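Local coordinates for protein maquette-3 (Escherichia coli, PDB 6Z0C) that is an artificial four-helix bundle, apparently designed to explore buried charged networks in a hydrophobic core, with no natural function assigned, at residues 135-140 and 164-169; 15-20 and 181-186. One frame throughout, in Å; residues are numbered along the deposited sequence.

Contact 1: 135-140 and 164-169; sequences DEEKFI and QVIKQQ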
ATOM      1  N   ASP A 135       4.830   4.818  13.857  1.00 32.74           N
ATOM      2  CA  ASP A 135       6.257   4.806  14.274  1.00 35.00           C
ATOM      3  C   ASP A 135       6.954   6.090  13.788  1.00 34.97           C
ATOM      4  O   ASP A 135       7.792   6.628  14.547  1.00 34.11           O
ATOM      5  CB  ASP A 135       6.958   3.532  13.790  1.00 37.44           C
ATOM      6  CG  ASP A 135       6.508   2.274  14.518  1.00 39.70           C
ATOM      7  OD1 ASP A 135       5.878   2.396  15.589  1.00 43.27           O
ATOM      8  OD2 ASP A 135       6.787   1.180  14.010  1.00 42.58           O
ATOM      9  N   GLU A 136       6.622   6.577  12.587  1.00 33.69           N
ATOM     10  CA  GLU A 136       7.190   7.836  12.035  1.00 34.85           C
ATOM     11  C   GLU A 136       6.730   9.011  12.907  1.00 32.83           C
ATOM     12  O   GLU A 136       7.578   9.838  13.270  1.00 32.78           O
ATOM     13  CB  GLU A 136       6.785   8.060  10.576  1.00 36.06           C
ATOM     14  CG  GLU A 136       7.308   7.001   9.623  1.00 39.90           C
ATOM     15  CD  GLU A 136       8.786   7.062   9.272  1.00 45.08           C
ATOM     16  OE1 GLU A 136       9.157   6.473   8.241  1.00 49.36           O
ATOM     17  OE2 GLU A 136       9.565   7.677  10.028  1.00 50.27           O
ATOM     18  N   GLU A 137       5.437   9.065  13.239  1.00 32.86           N
ATOM     19  CA  GLU A 137       4.842  10.129  14.094  1.00 34.30           C
ATOM     20  C   GLU A 137       5.514  10.131  15.471  1.00 33.81           C
ATOM     21  O   GLU A 137       5.767  11.232  15.996  1.00 35.43           O
ATOM     22  CB  GLU A 137       3.334   9.929  14.236  1.00 35.91           C
ATOM     23  CG  GLU A 137       2.577  10.247  12.966  1.00 39.61           C
ATOM     24  CD  GLU A 137       1.078  10.046  13.060  1.00 43.20           C
ATOM     25  OE1 GLU A 137       0.350  10.857  12.469  1.00 51.42           O
ATOM     26  OE2 GLU A 137       0.645   9.077  13.710  1.00 47.50           O
ATOM     27  N   LYS A 138       5.776   8.951  16.040  1.00 31.79           N
ATOM     28  CA  LYS A 138       6.429   8.810  17.369  1.00 34.28           C
ATOM     29  C   LYS A 138       7.859   9.348  17.294  1.00 32.40           C
ATOM     30  O   LYS A 138       8.273  10.065  18.222  1.00 31.55           O
ATOM     31  CB  LYS A 138       6.452   7.353  17.831  1.00 38.24           C
ATOM     32  CG  LYS A 138       5.120   6.814  18.321  1.00 42.78           C
ATOM     33  CD  LYS A 138       5.211   5.385  18.791  1.00 47.42           C
ATOM     34  CE  LYS A 138       3.881   4.837  19.255  1.00 50.94           C
ATOM     35  NZ  LYS A 138       3.901   3.357  19.306  1.00 55.90           N
ATOM     36  N   PHE A 139       8.598   9.016  16.235  1.00 31.77           N
ATOM     37  CA  PHE A 139      10.005   9.464  16.113  1.00 32.75           C
ATOM     38  C   PHE A 139      10.043  10.992  16.001  1.00 31.83           C
ATOM     39  O   PHE A 139      10.924  11.605  16.625  1.00 33.99           O
ATOM     40  CB  PHE A 139      10.750   8.815  14.946  1.00 32.62           C
ATOM     41  CG  PHE A 139      12.164   9.323  14.891  1.00 33.28           C
ATOM     42  CD1 PHE A 139      13.036   9.066  15.939  1.00 34.35           C
ATOM     43  CD2 PHE A 139      12.591  10.149  13.865  1.00 36.08           C
ATOM     44  CE1 PHE A 139      14.325   9.575  15.931  1.00 34.30           C
ATOM     45  CE2 PHE A 139      13.884  10.652  13.856  1.00 36.56           C
ATOM     46  CZ  PHE A 139      14.745  10.368  14.890  1.00 34.63           C
ATOM     47  N   ILE A 140       9.126  11.581  15.232  1.00 31.23           N
ATOM     48  CA  ILE A 140       9.034  13.061  15.048  1.00 33.67           C
ATOM     49  C   ILE A 140       8.834  13.726  16.416  1.00 33.56           C
ATOM     50  O   ILE A 140       9.519  14.732  16.685  1.00 34.08           O
ATOM     51  CB  ILE A 140       7.924  13.426  14.046  1.00 37.06           C
ATOM     52  CG1 ILE A 140       8.432  13.229  12.615  1.00 39.94           C
ATOM     53  CG2 ILE A 140       7.394  14.833  14.287  1.00 36.74           C
ATOM     54  CD1 ILE A 140       7.528  13.789  11.558  1.00 45.00           C
ATOM     55  N   GLN A 164       7.956  15.089   5.287  1.00 41.75           N
ATOM     56  CA  GLN A 164       7.649  14.746   3.869  1.00 43.49           C
ATOM     57  C   GLN A 164       7.325  13.250   3.766  1.00 41.97           C
ATOM     58  O   GLN A 164       6.377  12.909   3.031  1.00 45.94           O
ATOM     59  CB  GLN A 164       8.802  15.129   2.935  1.00 46.76           C
ATOM     60  CG  GLN A 164       8.660  14.575   1.522  1.00 51.91           C
ATOM     61  CD  GLN A 164       7.401  15.033   0.823  1.00 56.18           C
ATOM     62  OE1 GLN A 164       6.881  16.116   1.081  1.00 65.90           O
ATOM     63  NE2 GLN A 164       6.905  14.208  -0.084  1.00 62.29           N
ATOM     64  N   VAL A 165       8.086  12.396   4.457  1.00 39.81           N
ATOM     65  CA  VAL A 165       7.858  10.919   4.499  1.00 41.92           C
ATOM     66  C   VAL A 165       6.424  10.656   4.970  1.00 37.67           C
ATOM     67  O   VAL A 165       5.738   9.823   4.351  1.00 37.38           O
ATOM     68  CB  VAL A 165       8.877  10.194   5.400  1.00 41.93           C
ATOM     69  CG1 VAL A 165       8.379   8.825   5.842  1.00 42.99           C
ATOM     70  CG2 VAL A 165      10.225  10.062   4.717  1.00 42.87           C
ATOM     71  N   ILE A 166       5.990  11.335   6.032  1.00 36.30           N
ATOM     72  CA  ILE A 166       4.649  11.106   6.643  1.00 36.48           C
ATOM     73  C   ILE A 166       3.563  11.495   5.633  1.00 33.65           C
ATOM     74  O   ILE A 166       2.592  10.731   5.516  1.00 33.70           O
ATOM     75  CB  ILE A 166       4.520  11.828   7.999  1.00 38.05           C
ATOM     76  CG1 ILE A 166       5.172  10.988   9.098  1.00 41.74           C
ATOM     77  CG2 ILE A 166       3.068  12.151   8.317  1.00 42.14           C
ATOM     78  CD1 ILE A 166       5.379  11.723  10.390  1.00 45.01           C
ATOM     79  N   LYS A 167       3.728  12.611   4.914  1.00 35.66           N
ATOM     80  CA  LYS A 167       2.773  13.051   3.857  1.00 37.31           C
ATOM     81  C   LYS A 167       2.585  11.922   2.838  1.00 35.33           C
ATOM     82  O   LYS A 167       1.424  11.643   2.476  1.00 34.40           O
ATOM     83  CB  LYS A 167       3.259  14.303   3.121  1.00 41.60           C
ATOM     84  CG  LYS A 167       3.048  15.622   3.849  1.00 48.24           C
ATOM     85  CD  LYS A 167       3.387  16.826   2.991  1.00 53.06           C
ATOM     86  CE  LYS A 167       3.179  18.150   3.695  1.00 58.43           C
ATOM     87  NZ  LYS A 167       4.267  18.429   4.657  1.00 63.17           N
ATOM     88  N   GLN A 168       3.687  11.312   2.391  1.00 34.29           N
ATOM     89  CA  GLN A 168       3.686  10.232   1.366  1.00 35.06           C
ATOM     90  C   GLN A 168       3.041   8.960   1.933  1.00 32.65           C
ATOM     91  O   GLN A 168       2.325   8.285   1.172  1.00 31.92           O
ATOM     92  CB  GLN A 168       5.108   9.966   0.874  1.00 38.04           C
ATOM     93  CG  GLN A 168       5.689  11.131   0.085  1.00 43.38           C
ATOM     94  CD  GLN A 168       7.095  10.868  -0.398  1.00 48.79           C
ATOM     95  OE1 GLN A 168       7.963  11.732  -0.332  1.00 59.56           O
ATOM     96  NE2 GLN A 168       7.338   9.663  -0.883  1.00 51.67           N
ATOM     97  N   GLN A 169       3.274   8.630   3.205  1.00 31.98           N
ATOM     98  CA  GLN A 169       2.670   7.418   3.830  1.00 34.40           C
ATOM     99  C   GLN A 169       1.151   7.599   3.959  1.00 31.86           C
ATOM    100  O   GLN A 169       0.436   6.618   3.745  1.00 32.87           O
ATOM    101  CB  GLN A 169       3.347   7.083   5.159  1.00 36.69           C
ATOM    102  CG  GLN A 169       4.618   6.262   4.973  1.00 41.87           C
ATOM    103  CD  GLN A 169       5.496   6.273   6.198  1.00 45.89           C
ATOM    104  OE1 GLN A 169       5.283   7.047   7.127  1.00 53.09           O
ATOM    105  NE2 GLN A 169       6.494   5.406   6.206  1.00 47.98           N
TER
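Ile-166 lays its long branch over Glu-136, with CG1 3.7 Å from CB of Glu-136, and CD1 reaching on past the backbone N of Glu-137 to the end of Ile-140. The two isoleucines meet tip to tip through their CD1 methyls, though the exact separation in the model is doubtful. Beside this apolar strip, Glu-136 bends at its second torsion (chi2 -75°), which swings the carboxylate across the interface, where OE1 lies 3.4 Å from CG1 of Val-165. Gln-169 crosses the same glutamate at about a right angle, and its OE1 sits 3.2 Å from CG of Glu-136, a carbon rather than a donor, so this buried oxygen goes without a hydrogen bond in the model. No hydrogen bond spans the two antiparallel segments. The charge on Glu-136 is instead met from outside them, OE1 by Lys-35 of helix 4-48 and OE2 by Lys-162 of helix 152-194, while Glu-137 pairs with Arg-170 nearer the surface. The chemistry implies a buried carboxylate set beside a valine methyl and glutamine side chains, probably kept ionised by two lysines from outside the segments, consistent with the buried charged networks that the design aimed at.

Contact 2: 15-20 and 181-186; sequences QEFQQL and QLVQKL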
ATOM      1  N   GLN A  15      -9.250  -2.110 -15.048  1.00 32.21           N
ATOM      2  CA  GLN A  15      -8.237  -1.161 -15.588  1.00 36.59           C
ATOM      3  C   GLN A  15      -7.894  -0.125 -14.511  1.00 34.70           C
ATOM      4  O   GLN A  15      -6.695   0.125 -14.296  1.00 34.15           O
ATOM      5  CB  GLN A  15      -8.736  -0.490 -16.869  1.00 41.25           C
ATOM      6  CG  GLN A  15      -7.723   0.457 -17.506  1.00 48.33           C
ATOM      7  CD  GLN A  15      -6.420  -0.210 -17.886  1.00 55.61           C
ATOM      8  OE1 GLN A  15      -5.607  -0.571 -17.035  1.00 61.55           O
ATOM      9  NE2 GLN A  15      -6.194  -0.350 -19.182  1.00 63.82           N
ATOM     10  N   GLU A  16      -8.914   0.447 -13.863  1.00 33.09           N
ATOM     11  CA  GLU A  16      -8.768   1.441 -12.768  1.00 34.55           C
ATOM     12  C   GLU A  16      -7.905   0.842 -11.648  1.00 32.59           C
ATOM     13  O   GLU A  16      -6.976   1.528 -11.183  1.00 31.95           O
ATOM     14  CB  GLU A  16     -10.146   1.872 -12.261  1.00 36.91           C
ATOM     15  CG  GLU A  16     -10.106   3.102 -11.379  1.00 40.51           C
ATOM     16  CD  GLU A  16     -11.459   3.576 -10.873  1.00 43.97           C
ATOM     17  OE1 GLU A  16     -11.473   4.330  -9.887  1.00 46.47           O
ATOM     18  OE2 GLU A  16     -12.492   3.193 -11.463  1.00 45.53           O
ATOM     19  N   PHE A  17      -8.188  -0.399 -11.251  1.00 31.31           N
ATOM     20  CA  PHE A  17      -7.460  -1.134 -10.184  1.00 31.91           C
ATOM     21  C   PHE A  17      -6.021  -1.419 -10.640  1.00 30.93           C
ATOM     22  O   PHE A  17      -5.100  -1.243  -9.824  1.00 31.67           O
ATOM     23  CB  PHE A  17      -8.210  -2.417  -9.814  1.00 32.31           C
ATOM     24  CG  PHE A  17      -7.956  -2.951  -8.424  1.00 33.00           C
ATOM     25  CD1 PHE A  17      -8.833  -3.865  -7.864  1.00 35.13           C
ATOM     26  CD2 PHE A  17      -6.861  -2.552  -7.671  1.00 34.00           C
ATOM     27  CE1 PHE A  17      -8.614  -4.375  -6.594  1.00 35.58           C
ATOM     28  CE2 PHE A  17      -6.643  -3.064  -6.403  1.00 34.65           C
ATOM     29  CZ  PHE A  17      -7.520  -3.973  -5.867  1.00 33.72           C
ATOM     30  N   GLN A  18      -5.826  -1.854 -11.890  1.00 33.22           N
ATOM     31  CA  GLN A  18      -4.474  -2.109 -12.462  1.00 36.20           C
ATOM     32  C   GLN A  18      -3.660  -0.815 -12.366  1.00 34.79           C
ATOM     33  O   GLN A  18      -2.524  -0.872 -11.864  1.00 37.00           O
ATOM     34  CB  GLN A  18      -4.555  -2.616 -13.905  1.00 40.21           C
ATOM     35  CG  GLN A  18      -4.941  -4.086 -14.015  1.00 44.28           C
ATOM     36  CD  GLN A  18      -5.201  -4.528 -15.436  1.00 49.57           C
ATOM     37  OE1 GLN A  18      -5.511  -3.725 -16.315  1.00 56.18           O
ATOM     38  NE2 GLN A  18      -5.087  -5.825 -15.672  1.00 52.55           N
ATOM     39  N   GLN A  19      -4.238   0.308 -12.802  1.00 37.01           N
ATOM     40  CA  GLN A  19      -3.583   1.645 -12.765  1.00 40.25           C
ATOM     41  C   GLN A  19      -3.292   2.030 -11.309  1.00 35.47           C
ATOM     42  O   GLN A  19      -2.208   2.576 -11.053  1.00 34.51           O
ATOM     43  CB  GLN A  19      -4.441   2.699 -13.466  1.00 43.14           C
ATOM     44  CG  GLN A  19      -4.454   2.548 -14.981  1.00 49.08           C
ATOM     45  CD  GLN A  19      -5.069   3.730 -15.687  1.00 55.67           C
ATOM     46  OE1 GLN A  19      -5.054   4.855 -15.189  1.00 62.77           O
ATOM     47  NE2 GLN A  19      -5.611   3.484 -16.870  1.00 60.53           N
ATOM     48  N   LEU A  20      -4.210   1.739 -10.383  1.00 33.82           N
ATOM     49  CA  LEU A  20      -4.041   2.085  -8.948  1.00 32.26           C
ATOM     50  C   LEU A  20      -2.857   1.301  -8.369  1.00 31.67           C
ATOM     51  O   LEU A  20      -2.048   1.907  -7.652  1.00 31.14           O
ATOM     52  CB  LEU A  20      -5.337   1.792  -8.187  1.00 32.46           C
ATOM     53  CG  LEU A  20      -5.309   2.098  -6.693  1.00 33.84           C
ATOM     54  CD1 LEU A  20      -4.887   3.537  -6.435  1.00 33.79           C
ATOM     55  CD2 LEU A  20      -6.669   1.818  -6.068  1.00 35.56           C
ATOM     56  N   GLN A 181     -12.150   0.040  -1.903  1.00 30.74           N
ATOM     57  CA  GLN A 181     -13.391   0.492  -2.595  1.00 33.22           C
ATOM     58  C   GLN A 181     -13.569  -0.278  -3.906  1.00 32.27           C
ATOM     59  O   GLN A 181     -14.696  -0.704  -4.193  1.00 32.44           O
ATOM     60  CB  GLN A 181     -13.359   1.977  -2.957  1.00 36.63           C
ATOM     61  CG  GLN A 181     -13.786   2.906  -1.841  1.00 39.34           C
ATOM     62  CD  GLN A 181     -13.664   4.345  -2.277  1.00 41.63           C
ATOM     63  OE1 GLN A 181     -12.646   4.991  -2.048  1.00 48.94           O
ATOM     64  NE2 GLN A 181     -14.688   4.848  -2.945  1.00 42.68           N
ATOM     65  N   LEU A 182     -12.501  -0.399  -4.695  1.00 30.44           N
ATOM     66  CA  LEU A 182     -12.555  -1.059  -6.025  1.00 32.28           C
ATOM     67  C   LEU A 182     -12.883  -2.545  -5.846  1.00 30.88           C
ATOM     68  O   LEU A 182     -13.618  -3.075  -6.694  1.00 35.16           O
ATOM     69  CB  LEU A 182     -11.229  -0.862  -6.764  1.00 33.59           C
ATOM     70  CG  LEU A 182     -10.983   0.546  -7.305  1.00 37.14           C
ATOM     71  CD1 LEU A 182      -9.652   0.611  -8.040  1.00 38.79           C
ATOM     72  CD2 LEU A 182     -12.113   0.990  -8.224  1.00 40.08           C
ATOM     73  N   VAL A 183     -12.369  -3.187  -4.791  1.00 30.36           N
ATOM     74  CA  VAL A 183     -12.677  -4.616  -4.482  1.00 31.79           C
ATOM     75  C   VAL A 183     -14.192  -4.750  -4.295  1.00 31.45           C
ATOM     76  O   VAL A 183     -14.774  -5.686  -4.858  1.00 30.32           O
ATOM     77  CB  VAL A 183     -11.917  -5.134  -3.246  1.00 34.80           C
ATOM     78  CG1 VAL A 183     -12.509  -6.444  -2.732  1.00 38.53           C
ATOM     79  CG2 VAL A 183     -10.435  -5.298  -3.529  1.00 36.32           C
ATOM     80  N   GLN A 184     -14.805  -3.851  -3.523  1.00 30.88           N
ATOM     81  CA  GLN A 184     -16.267  -3.874  -3.251  1.00 32.03           C
ATOM     82  C   GLN A 184     -17.042  -3.651  -4.557  1.00 31.02           C
ATOM     83  O   GLN A 184     -18.019  -4.385  -4.784  1.00 32.36           O
ATOM     84  CB  GLN A 184     -16.633  -2.841  -2.184  1.00 32.37           C
ATOM     85  CG  GLN A 184     -16.087  -3.180  -0.807  1.00 32.78           C
ATOM     86  CD  GLN A 184     -16.452  -4.576  -0.361  1.00 32.62           C
ATOM     87  OE1 GLN A 184     -17.562  -5.053  -0.587  1.00 34.66           O
ATOM     88  NE2 GLN A 184     -15.507  -5.251   0.270  1.00 34.02           N
ATOM     89  N   LYS A 185     -16.626  -2.684  -5.383  1.00 29.81           N
ATOM     90  CA  LYS A 185     -17.271  -2.405  -6.696  1.00 32.79           C
ATOM     91  C   LYS A 185     -17.160  -3.639  -7.599  1.00 31.56           C
ATOM     92  O   LYS A 185     -18.158  -3.971  -8.261  1.00 31.66           O
ATOM     93  CB  LYS A 185     -16.643  -1.189  -7.380  1.00 34.52           C
ATOM     94  CG  LYS A 185     -16.888   0.135  -6.674  1.00 37.55           C
ATOM     95  CD  LYS A 185     -16.427   1.329  -7.483  1.00 42.05           C
ATOM     96  CE  LYS A 185     -16.742   2.653  -6.821  1.00 46.63           C
ATOM     97  NZ  LYS A 185     -18.201   2.846  -6.645  1.00 51.28           N
ATOM     98  N   LEU A 186     -15.997  -4.295  -7.631  1.00 30.96           N
ATOM     99  CA  LEU A 186     -15.792  -5.515  -8.456  1.00 31.29           C
ATOM    100  C   LEU A 186     -16.724  -6.630  -7.956  1.00 30.52           C
ATOM    101  O   LEU A 186     -17.313  -7.310  -8.805  1.00 31.92           O
ATOM    102  CB  LEU A 186     -14.316  -5.920  -8.424  1.00 32.47           C
ATOM    103  CG  LEU A 186     -13.418  -5.108  -9.358  1.00 33.20           C
ATOM    104  CD1 LEU A 186     -11.949  -5.300  -9.021  1.00 34.20           C
ATOM    105  CD2 LEU A 186     -13.679  -5.473 -10.811  1.00 34.60           C
TER
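Leu-182 and Phe-17 account for most of the surface buried where segments 15-20 and 181-186 run antiparallel, the axes of these segments 10.5 Å apart. The two side chains slide past one another in opposite directions, the leucine methyl reaching the phenylalanine backbone while the ring runs on toward Val-183 and Leu-186. CG of Leu-182 lies beside its own backbone N with the chain extended beyond it (chi2 -179°), a shape that carries CD1 to 3.5 Å from CA of Phe-17. The other methyl, CD2, rests 3.8 Å from CD of Glu-16, whose extended chain crosses the leucine at about a right angle on the exposed margin. Leu-20 adds its CD2 to the neighbourhood of Leu-182 CD1, one helical turn further on.

The ring of Phe-17 is approached from several directions. CB of Leu-182 lies over one face, 4.0 Å from CD1 of Phe-17, whereas CD1 of Leu-186 comes in the ring plane to the edge, 3.6 Å from the same CD1 of Phe-17. Val-183 offers CG2 obliquely to CE1 of Phe-17, at 3.7 Å. Leu-86 of helix 52-99 and Ile-118 of helix 105-144 also touch this side chain, which thus meets all three other helices of the bundle. Replacing Phe-17 with an alanine would probably open a gap in the core at this level, leaving Leu-186 and Val-183 without the ring they rest against and Leu-182 with one side less firmly packed.

No hydrogen bond or salt bridge joins the two segments. Apart from the carboxylate of Glu-16 at the margin, the contact is aliphatic and aromatic carbon throughout, which implies an association driven by the hydrophobic effect and by the fit of shapes.

In the fold
Contact 1 and contact 2 share helix 152-194, which packs against helix 105-144 through residues 164-169 and against helix 4-48 through residues 181-186. Their centres are 27 Å apart, on opposite sides of the chain's centre, and their nearest atoms stay about 12 Å from each other. Along the chain contact 1 is nested within the loop closed by contact 2, both of its segments falling between residues 20 and 181. Set side by side, they illustrate two ways of filling one bundle: a mixed contact with a buried carboxylate, its charge met from outside the segments, in contact 1; a largely apolar one in contact 2. The potassium ion seen at Gly-101, Gly-103 and Gln-200 involves neither.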